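Local coordinates for protein putative nucleotide-diphospho-sugar transferase (Desulfovibrio desulfuricans subsp. desulfuricans, PDB 3CGX) that probably transfers a sugar from a nucleotide-diphospho-sugar donor to an acceptor that is not known, at residues T21-G24 with E25-N29; A80-G84 with L85-E89; P114-C118 with E119-K123. One frame throughout, in Å; residues are numbered along the deposited sequence. Where two conformers were deposited one is given.

Interaction 1 (T21-G24 with E25-N29); sequences TRLG and EVVGN
Leu23 and Val27 meet one helical turn apart: Leu23 turns CG anti to its backbone N (chi1 172°), while Val27 CG1 lies anti to the carbonyl carbon (chi1 -54°), which leaves CG2 between N and the carbonyl carbon. Leu23 CG and Val27 CG2 thus lie 4.0 Å apart, the two side chains crossing at a slant. Leu23 O accepts twice, from Val27 N at 3.0 Å and from Val26 N. Gly24 O takes Gly28 N at 2.8 Å; Gly28 then leaves helical geometry with positive phi and also stands at the N-cap of the next helix. Past Gly28, Asn29 OD1 lies 3.6 Å from Gly24 CA, where glycine has no side chain to obstruct it, and a water donates to both Thr21 O and Asn29 OD1. Glu25 OE1 rests 3.7 Å from Arg22 CD, but the guanidinium and carboxylate planes are 70° apart and their charged atoms do not touch. A second water links Thr21 OG1 with Glu25 OE1. Helix 21-27 is followed, across Gly28, by helix 29-47, with Leu23 packed on Ala32 and Leu35 of that helix and on Val195 and Leu198 of helix 195-204.

Interaction 2 (A80-G84 with L85-E89); sequences AAQQG and LDLGE
Gly84 and Glu89 touch where strand 78-81 of the GT-A-like alpha/beta fold passes through a short loop into helix 87-100, a beta-to-alpha connection closed by an Asp N-cap. The tight part is small and centred on the glycine: Gly84 has no side chain here, and Glu89 CB packs 3.8 Å from Gly84 CA. The backbone of Gly84 is almost fully extended with positive phi (154°), and the loop runs close to the first turn of the helix. Two carbonyls of the loop are held by that helix farther along, Gln83 O by His93 ND1 and Gly84 O by Arg90 NE, so the polar backbone at this spot has partners beyond the turn itself.

The rest is looser. Leu85 points away from the loop and is exposed, as are Gln83 and Leu87. Gln82 is itself buried, yet its approach to Leu87 is slack, no nearer than 4.4 Å between Gln82 OE1 and Leu87 CD1; the amide of Gln82 is turned to other parts of the chain, its NE2 donating to Cys57 O. Glu89 bends at chi2 (-48°), which carries its carboxylate away from the loop, toward Lys92 in a long, weak ion pair and close to the like-charged Asp159. The cap is far firmer than this packing: Glu89 N donates to Asp86 OD1 at 2.8 Å, with an N-H...O angle of 172°, meeting the carboxylate oxygen almost in line with its C-O bond.

Interaction 3 (P114-C118 with E119-K123); sequences PDYPC and ELVQK
Cys118 O is gripped by two backbone amides of the first helical turn: Gln122 N at 3.1 Å, and Val121 N at 2.8 Å in a weak bond. One residue earlier, Pro117 O accepts from Leu120 N at 2.9 Å. Together these bonds wind the chain from loop 114-118 into helix 118-127. The side chains close round them. Tyr116 CG lies anti to the backbone N (chi1 -164°), which swings the ring over the start of the helix; Leu120 crosses it at about a right angle, with its CB 3.6 Å from Tyr116 CE2. Val121 CG2 meets the same ring at its edge, near the ring plane, 3.9 Å from Tyr116 CE2. One face of the ring carries Pro117 CD, offset toward the rim. Pro117 and Leu120 run side by side, pointing the same way, with Pro117 CG 3.9 Å from Leu120 CD1. On the outer side Glu119 folds back, its CG between N and carbonyl carbon (chi1 51°), and lays OE1 3.5 Å from Pro117 CB.

Beyond the turn, Tyr116 OH hydrogen-bonds Tyr144 OH and the ring meets Trp189 edge-to-face, while Val121 packs on Leu47 of helix 29-47. The chemistry is therefore divided: backbone bonds hold the first turn, a buried aromatic ring and aliphatic groups pack along one side of it, and the phenol, whose hydroxyl would be costly to bury alone, is satisfied by the hydroxyl of Tyr144.

From the N terminus the three contacts follow in series, none nested in or crossing another, and each joins directly adjoining segments. Interaction 1 closes the bend between helices 21-27 and 29-47. Interaction 2 closes the loop from edge strand 78-81 into helix 87-100, and interaction 3 starts helix 118-127 after the loop leaving strand 105-109. None touches another. Nearest atoms of interactions 1 and 3 are about 10 Å apart; interaction 2 keeps about 15 Å, nearest atoms again, from either of them, and lies across the chain's centre from interaction 3. Helices 29-47 and 195-204 serve interactions 1 and 3 alike, both packing against residues of each, so they connect the two.

Interaction 1 (T21-G24 with E25-N29)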
ATOM      1  N   THR A  21     -15.717  -2.639   1.108  1.00 21.70           N
ATOM      2  CA  THR A  21     -17.160  -2.686   1.300  1.00 22.90           C
ATOM      3  C   THR A  21     -17.890  -1.402   0.889  1.00 22.98           C
ATOM      4  O   THR A  21     -19.039  -1.441   0.445  1.00 23.16           O
ATOM      5  CB  THR A  21     -17.521  -3.075   2.748  1.00 25.82           C
ATOM      6  OG1 THR A  21     -16.933  -2.126   3.636  1.00 27.60           O
ATOM      7  CG2 THR A  21     -17.068  -4.530   3.025  1.00 29.95           C
ATOM      8  N   ARG A  22     -17.237  -0.268   1.022  1.00 22.70           N
ATOM      9  CA  ARG A  22     -17.830   0.986   0.570  1.00 25.03           C
ATOM     10  C   ARG A  22     -18.011   1.019  -0.994  1.00 21.01           C
ATOM     11  O   ARG A  22     -19.053   1.463  -1.522  1.00 23.34           O
ATOM     12  CB  ARG A  22     -16.966   2.150   1.021  1.00 24.02           C
ATOM     13  CG  ARG A  22     -17.379   3.437   0.417  1.00 34.61           C
ATOM     14  CD  ARG A  22     -18.403   4.115   1.203  1.00 44.65           C
ATOM     15  NE  ARG A  22     -18.726   5.439   0.686  1.00 48.92           N
ATOM     16  CZ  ARG A  22     -18.033   6.539   0.950  1.00 49.08           C
ATOM     17  NH1 ARG A  22     -16.927   6.493   1.701  1.00 60.29           N
ATOM     18  NH2 ARG A  22     -18.423   7.687   0.437  1.00 36.43           N
ATOM     19  N   LEU A  23     -17.000   0.534  -1.709  1.00 20.54           N
ATOM     20  CA  LEU A  23     -17.091   0.347  -3.155  1.00 21.52           C
ATOM     21  C   LEU A  23     -18.183  -0.710  -3.454  1.00 21.13           C
ATOM     22  O   LEU A  23     -19.024  -0.533  -4.340  1.00 21.33           O
ATOM     23  CB  LEU A  23     -15.707  -0.022  -3.718  1.00 23.67           C
ATOM     24  CG  LEU A  23     -15.606  -0.442  -5.168  1.00 26.50           C
ATOM     25  CD1 LEU A  23     -16.058   0.729  -6.096  1.00 20.61           C
ATOM     26  CD2 LEU A  23     -14.209  -0.847  -5.485  1.00 23.45           C
ATOM     27  N   GLY A  24     -18.210  -1.793  -2.667  1.00 17.71           N
ATOM     28  CA  GLY A  24     -19.225  -2.846  -2.804  1.00 17.99           C
ATOM     29  C   GLY A  24     -20.679  -2.423  -2.680  1.00 22.68           C
ATOM     30  O   GLY A  24     -21.560  -3.054  -3.256  1.00 22.86           O
ATOM     31  N   GLU A  25     -20.932  -1.366  -1.918  1.00 21.30           N
ATOM     32  CA  GLU A  25     -22.308  -0.814  -1.737  1.00 24.66           C
ATOM     33  C   GLU A  25     -22.893  -0.390  -3.064  1.00 25.19           C
ATOM     34  O   GLU A  25     -24.110  -0.445  -3.289  1.00 24.71           O
ATOM     35  CB  GLU A  25     -22.285   0.396  -0.759  1.00 25.57           C
ATOM     36  CG  GLU A  25     -22.274  -0.059   0.693  1.00 33.44           C
ATOM     37  CD  GLU A  25     -22.099   1.057   1.701  1.00 40.69           C
ATOM     38  OE1 GLU A  25     -20.968   1.550   1.894  1.00 50.81           O
ATOM     39  OE2 GLU A  25     -23.087   1.399   2.360  1.00 50.43           O
ATOM     40  N   VAL A  26     -22.007  -0.049  -3.978  1.00 22.57           N
ATOM     41  CA  VAL A  26     -22.394   0.410  -5.328  1.00 24.60           C
ATOM     42  C   VAL A  26     -22.235  -0.669  -6.389  1.00 27.08           C
ATOM     43  O   VAL A  26     -23.179  -0.944  -7.109  1.00 26.07           O
ATOM     44  CB  VAL A  26     -21.605   1.689  -5.764  1.00 27.71           C
ATOM     45  CG1 VAL A  26     -21.823   2.016  -7.226  1.00 23.09           C
ATOM     46  CG2 VAL A  26     -22.013   2.877  -4.884  1.00 27.40           C
ATOM     47  N   VAL A  27     -21.074  -1.322  -6.454  1.00 25.23           N
ATOM     48  CA  VAL A  27     -20.802  -2.250  -7.538  1.00 22.57           C
ATOM     49  C   VAL A  27     -21.055  -3.712  -7.165  1.00 25.33           C
ATOM     50  O   VAL A  27     -20.963  -4.605  -8.017  1.00 25.68           O
ATOM     51  CB  VAL A  27     -19.347  -2.100  -8.103  1.00 22.08           C
ATOM     52  CG1 VAL A  27     -19.060  -0.650  -8.508  1.00 25.46           C
ATOM     53  CG2 VAL A  27     -18.307  -2.656  -7.098  1.00 23.34           C
ATOM     54  N   GLY A  28     -21.311  -3.953  -5.889  1.00 23.46           N
ATOM     55  CA  GLY A  28     -21.509  -5.317  -5.391  1.00 23.95           C
ATOM     56  C   GLY A  28     -20.261  -5.829  -4.700  1.00 22.60           C
ATOM     57  O   GLY A  28     -19.164  -5.557  -5.143  1.00 19.27           O
ATOM     58  N   ASN A  29     -20.434  -6.575  -3.622  1.00 25.14           N
ATOM     59  CA  ASN A  29     -19.275  -7.046  -2.858  1.00 27.39           C
ATOM     60  C   ASN A  29     -18.351  -7.944  -3.649  1.00 24.12           C
ATOM     61  O   ASN A  29     -17.132  -7.844  -3.503  1.00 20.74           O
ATOM     62  CB  ASN A  29     -19.714  -7.770  -1.562  1.00 28.61           C
ATOM     63  CG  ASN A  29     -20.042  -6.818  -0.457  1.00 26.92           C
ATOM     64  OD1 ASN A  29     -19.828  -5.599  -0.592  1.00 26.31           O
ATOM     65  ND2 ASN A  29     -20.555  -7.367   0.689  1.00 24.64           N
TER
HETATM   66  O   HOH W   1     -20.927  -3.486   0.688  1.00 23.01           O
HETATM   67  O   HOH W   2     -19.024  -0.106   3.919  1.00 42.46           O

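Interaction 2 (A80-G84 with L85-E89)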
ATOM      1  N   ALA A  80       3.905 -12.897   5.528  1.00 22.47           N
ATOM      2  CA  ALA A  80       3.861 -12.844   7.000  1.00 24.37           C
ATOM      3  C   ALA A  80       2.587 -12.174   7.424  1.00 21.23           C
ATOM      4  O   ALA A  80       2.142 -11.229   6.767  1.00 22.46           O
ATOM      5  CB  ALA A  80       5.067 -12.090   7.580  1.00 25.47           C
ATOM      6  N   ALA A  81       1.993 -12.661   8.524  1.00 21.62           N
ATOM      7  CA  ALA A  81       0.832 -11.993   9.110  1.00 21.70           C
ATOM      8  C   ALA A  81       1.307 -10.684   9.702  1.00 21.62           C
ATOM      9  O   ALA A  81       2.386 -10.591  10.257  1.00 23.10           O
ATOM     10  CB  ALA A  81       0.096 -12.842  10.200  1.00 20.14           C
ATOM     11  N   GLN A  82       0.483  -9.675   9.559  1.00 21.09           N
ATOM     12  CA  GLN A  82       0.651  -8.424  10.285  1.00 20.93           C
ATOM     13  C   GLN A  82       0.324  -8.772  11.726  1.00 23.55           C
ATOM     14  O   GLN A  82      -0.560  -9.607  12.012  1.00 21.54           O
ATOM     15  CB  GLN A  82      -0.305  -7.339   9.806  1.00 21.51           C
ATOM     16  CG  GLN A  82      -0.066  -6.796   8.375  1.00 20.67           C
ATOM     17  CD  GLN A  82      -1.131  -5.784   7.977  1.00 19.93           C
ATOM     18  OE1 GLN A  82      -1.623  -5.039   8.838  1.00 23.93           O
ATOM     19  NE2 GLN A  82      -1.497  -5.735   6.664  1.00 19.54           N
ATOM     20  N   GLN A  83       1.005  -8.103  12.633  1.00 26.34           N
ATOM     21  CA  GLN A  83       0.806  -8.358  14.062  1.00 28.00           C
ATOM     22  C   GLN A  83       0.786  -7.065  14.842  1.00 26.66           C
ATOM     23  O   GLN A  83       1.755  -6.287  14.819  1.00 23.07           O
ATOM     24  CB  GLN A  83       1.958  -9.184  14.615  1.00 28.79           C
ATOM     25  CG  GLN A  83       2.414 -10.307  13.737  1.00 46.22           C
ATOM     26  CD  GLN A  83       3.424 -11.216  14.436  1.00 56.80           C
ATOM     27  OE1 GLN A  83       3.871 -10.936  15.555  1.00 63.53           O
ATOM     28  NE2 GLN A  83       3.763 -12.327  13.784  1.00 63.90           N
ATOM     29  N   GLY A  84      -0.298  -6.875  15.559  1.00 28.61           N
ATOM     30  CA  GLY A  84      -0.407  -5.749  16.464  1.00 31.52           C
ATOM     31  C   GLY A  84      -1.853  -5.420  16.643  1.00 33.09           C
ATOM     32  O   GLY A  84      -2.679  -5.907  15.890  1.00 32.06           O
ATOM     33  N   LEU A  85      -2.133  -4.568  17.626  1.00 37.13           N
ATOM     34  CA  LEU A  85      -3.511  -4.226  18.015  1.00 40.06           C
ATOM     35  C   LEU A  85      -4.194  -3.316  17.036  1.00 42.04           C
ATOM     36  O   LEU A  85      -5.406  -3.453  16.820  1.00 43.62           O
ATOM     37  CB  LEU A  85      -3.576  -3.560  19.403  1.00 41.22           C
ATOM     38  CG  LEU A  85      -3.774  -4.544  20.554  1.00 46.02           C
ATOM     39  CD1 LEU A  85      -2.448  -5.173  20.952  1.00 46.36           C
ATOM     40  CD2 LEU A  85      -4.423  -3.836  21.744  1.00 46.29           C
ATOM     41  N   ASP A  86      -3.423  -2.388  16.463  1.00 38.50           N
ATOM     42  CA  ASP A  86      -3.936  -1.425  15.482  1.00 38.17           C
ATOM     43  C   ASP A  86      -2.958  -1.293  14.294  1.00 36.38           C
ATOM     44  O   ASP A  86      -1.921  -1.992  14.238  1.00 34.41           O
ATOM     45  CB  ASP A  86      -4.232  -0.045  16.120  1.00 36.40           C
ATOM     46  CG  ASP A  86      -3.015   0.603  16.761  1.00 42.57           C
ATOM     47  OD1 ASP A  86      -1.880   0.422  16.287  1.00 44.99           O
ATOM     48  OD2 ASP A  86      -3.186   1.349  17.759  1.00 50.65           O
ATOM     49  N   LEU A  87      -3.293  -0.410  13.356  1.00 34.85           N
ATOM     50  CA  LEU A  87      -2.474  -0.276  12.134  1.00 33.14           C
ATOM     51  C   LEU A  87      -1.094   0.258  12.475  1.00 31.37           C
ATOM     52  O   LEU A  87      -0.100  -0.162  11.897  1.00 27.81           O
ATOM     53  CB  LEU A  87      -3.157   0.578  11.080  1.00 33.59           C
ATOM     54  CG  LEU A  87      -2.435   0.661   9.723  1.00 36.15           C
ATOM     55  CD1 LEU A  87      -2.265  -0.698   9.043  1.00 33.24           C
ATOM     56  CD2 LEU A  87      -3.178   1.599   8.785  1.00 31.99           C
ATOM     57  N   GLY A  88      -1.008   1.107  13.496  1.00 28.97           N
ATOM     58  CA  GLY A  88       0.276   1.659  13.870  1.00 26.90           C
ATOM     59  C   GLY A  88       1.171   0.589  14.469  1.00 25.91           C
ATOM     60  O   GLY A  88       2.342   0.499  14.118  1.00 27.81           O
ATOM     61  N   GLU A  89       0.636  -0.227  15.380  1.00 24.98           N
ATOM     62  CA  GLU A  89       1.408  -1.359  15.934  1.00 25.62           C
ATOM     63  C   GLU A  89       1.833  -2.352  14.838  1.00 23.58           C
ATOM     64  O   GLU A  89       2.960  -2.849  14.835  1.00 22.80           O
ATOM     65  CB  GLU A  89       0.651  -2.097  17.067  1.00 27.73           C
ATOM     66  CG  GLU A  89       0.495  -1.223  18.338  1.00 37.74           C
ATOM     67  CD  GLU A  89       1.819  -0.558  18.774  1.00 51.18           C
ATOM     68  OE1 GLU A  89       2.682  -1.262  19.346  1.00 59.16           O
ATOM     69  OE2 GLU A  89       1.994   0.674  18.539  1.00 58.34           O
TER

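Interaction 3 (P114-C118 with E119-K123)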
ATOM      1  N   PRO A 114      -3.336   1.111  -7.118  1.00 24.33           N
ATOM      2  CA  PRO A 114      -2.903   0.156  -8.130  1.00 24.60           C
ATOM      3  C   PRO A 114      -2.138   0.745  -9.280  1.00 25.44           C
ATOM      4  O   PRO A 114      -1.392   0.052  -9.932  1.00 25.26           O
ATOM      5  CB  PRO A 114      -4.214  -0.460  -8.593  1.00 26.87           C
ATOM      6  CG  PRO A 114      -5.236   0.574  -8.324  1.00 25.53           C
ATOM      7  CD  PRO A 114      -4.820   1.178  -7.053  1.00 23.03           C
ATOM      8  N   ASP A 115      -2.325   2.023  -9.543  1.00 25.71           N
ATOM      9  CA  ASP A 115      -1.637   2.664 -10.665  1.00 25.57           C
ATOM     10  C   ASP A 115      -0.325   3.350 -10.267  1.00 24.46           C
ATOM     11  O   ASP A 115       0.223   4.152 -11.028  1.00 21.03           O
ATOM     12  CB  ASP A 115      -2.512   3.709 -11.384  1.00 22.39           C
ATOM     13  CG  ASP A 115      -2.949   4.876 -10.485  1.00 25.57           C
ATOM     14  OD1 ASP A 115      -3.017   4.780  -9.232  1.00 22.34           O
ATOM     15  OD2 ASP A 115      -3.281   5.941 -11.063  1.00 28.22           O
ATOM     16  N   TYR A 116       0.134   3.112  -9.047  1.00 22.65           N
ATOM     17  CA  TYR A 116       1.303   3.810  -8.592  1.00 25.30           C
ATOM     18  C   TYR A 116       2.514   3.341  -9.386  1.00 26.98           C
ATOM     19  O   TYR A 116       2.768   2.152  -9.451  1.00 26.46           O
ATOM     20  CB  TYR A 116       1.576   3.546  -7.124  1.00 22.22           C
ATOM     21  CG  TYR A 116       2.551   4.536  -6.508  1.00 17.28           C
ATOM     22  CD1 TYR A 116       2.143   5.835  -6.194  1.00 19.04           C
ATOM     23  CD2 TYR A 116       3.842   4.180  -6.203  1.00 19.75           C
ATOM     24  CE1 TYR A 116       3.011   6.746  -5.608  1.00 26.75           C
ATOM     25  CE2 TYR A 116       4.706   5.084  -5.604  1.00 22.39           C
ATOM     26  CZ  TYR A 116       4.288   6.356  -5.321  1.00 20.58           C
ATOM     27  OH  TYR A 116       5.146   7.268  -4.709  1.00 20.60           O
ATOM     28  N   PRO A 117       3.288   4.271  -9.952  1.00 26.38           N
ATOM     29  CA  PRO A 117       4.439   3.760 -10.708  1.00 26.14           C
ATOM     30  C   PRO A 117       5.560   3.180  -9.836  1.00 23.86           C
ATOM     31  O   PRO A 117       6.060   3.823  -8.923  1.00 27.77           O
ATOM     32  CB  PRO A 117       4.886   4.972 -11.530  1.00 28.11           C
ATOM     33  CG  PRO A 117       4.154   6.152 -11.013  1.00 29.57           C
ATOM     34  CD  PRO A 117       3.297   5.731  -9.852  1.00 27.02           C
ATOM     35  N   CYS A 118       5.934   1.952 -10.164  0.50 21.74           N
ATOM     36  CA  CYS A 118       6.943   1.230  -9.411  0.50 23.55           C
ATOM     37  C   CYS A 118       8.234   2.041  -9.291  0.50 23.31           C
ATOM     38  O   CYS A 118       8.856   2.029  -8.241  0.50 21.04           O
ATOM     39  CB  CYS A 118       7.203  -0.195  -9.962  0.50 23.65           C
ATOM     40  SG  CYS A 118       7.808  -0.463 -11.689  0.50 24.35           S
ATOM     41  N   GLU A 119       8.561   2.801 -10.332  1.00 22.93           N
ATOM     42  CA  GLU A 119       9.818   3.522 -10.368  1.00 20.80           C
ATOM     43  C   GLU A 119       9.839   4.525  -9.240  1.00 20.72           C
ATOM     44  O   GLU A 119      10.904   4.921  -8.811  1.00 19.01           O
ATOM     45  CB  GLU A 119      10.121   4.192 -11.718  1.00 23.79           C
ATOM     46  CG  GLU A 119       9.031   5.075 -12.311  1.00 25.80           C
ATOM     47  CD  GLU A 119       8.091   4.352 -13.221  1.00 27.55           C
ATOM     48  OE1 GLU A 119       7.624   3.264 -12.855  1.00 26.02           O
ATOM     49  OE2 GLU A 119       7.791   4.907 -14.298  1.00 23.60           O
ATOM     50  N   LEU A 120       8.676   4.957  -8.744  1.00 20.46           N
ATOM     51  CA  LEU A 120       8.680   5.900  -7.599  1.00 21.65           C
ATOM     52  C   LEU A 120       9.042   5.210  -6.275  1.00 23.02           C
ATOM     53  O   LEU A 120       9.605   5.807  -5.370  1.00 23.87           O
ATOM     54  CB  LEU A 120       7.352   6.661  -7.460  1.00 24.89           C
ATOM     55  CG  LEU A 120       7.121   7.727  -8.547  1.00 29.45           C
ATOM     56  CD1 LEU A 120       5.797   8.462  -8.324  1.00 24.35           C
ATOM     57  CD2 LEU A 120       8.288   8.692  -8.571  1.00 26.16           C
ATOM     58  N   VAL A 121       8.731   3.938  -6.204  1.00 20.96           N
ATOM     59  CA  VAL A 121       9.118   3.102  -5.049  1.00 22.43           C
ATOM     60  C   VAL A 121      10.623   2.905  -5.072  1.00 22.54           C
ATOM     61  O   VAL A 121      11.290   2.981  -4.016  1.00 23.70           O
ATOM     62  CB  VAL A 121       8.421   1.732  -5.077  1.00 23.52           C
ATOM     63  CG1 VAL A 121       8.866   0.857  -3.862  1.00 22.55           C
ATOM     64  CG2 VAL A 121       6.919   1.914  -5.071  1.00 25.23           C
ATOM     65  N   GLN A 122      11.142   2.641  -6.272  1.00 22.29           N
ATOM     66  CA  GLN A 122      12.592   2.577  -6.461  1.00 22.22           C
ATOM     67  C   GLN A 122      13.249   3.925  -6.135  1.00 20.92           C
ATOM     68  O   GLN A 122      14.279   3.999  -5.465  1.00 18.40           O
ATOM     69  CB  GLN A 122      12.955   2.175  -7.864  1.00 20.24           C
ATOM     70  CG  GLN A 122      14.434   1.965  -8.064  1.00 22.07           C
ATOM     71  CD  GLN A 122      14.915   0.755  -7.324  1.00 30.96           C
ATOM     72  OE1 GLN A 122      14.468  -0.362  -7.600  1.00 23.90           O
ATOM     73  NE2 GLN A 122      15.811   0.961  -6.357  1.00 38.20           N
ATOM     74  N   LYS A 123      12.646   5.000  -6.594  1.00 21.27           N
ATOM     75  CA  LYS A 123      13.174   6.321  -6.301  1.00 20.16           C
ATOM     76  C   LYS A 123      13.239   6.555  -4.787  1.00 22.32           C
ATOM     77  O   LYS A 123      14.250   7.064  -4.248  1.00 21.47           O
ATOM     78  CB  LYS A 123      12.332   7.419  -6.982  1.00 22.07           C
ATOM     79  CG  LYS A 123      12.885   8.834  -6.741  1.00 24.42           C
ATOM     80  CD  LYS A 123      12.145   9.844  -7.634  1.00 25.10           C
ATOM     81  CE  LYS A 123      12.583  11.256  -7.437  1.00 30.43           C
ATOM     82  NZ  LYS A 123      12.493  11.606  -5.999  1.00 33.63           N
TER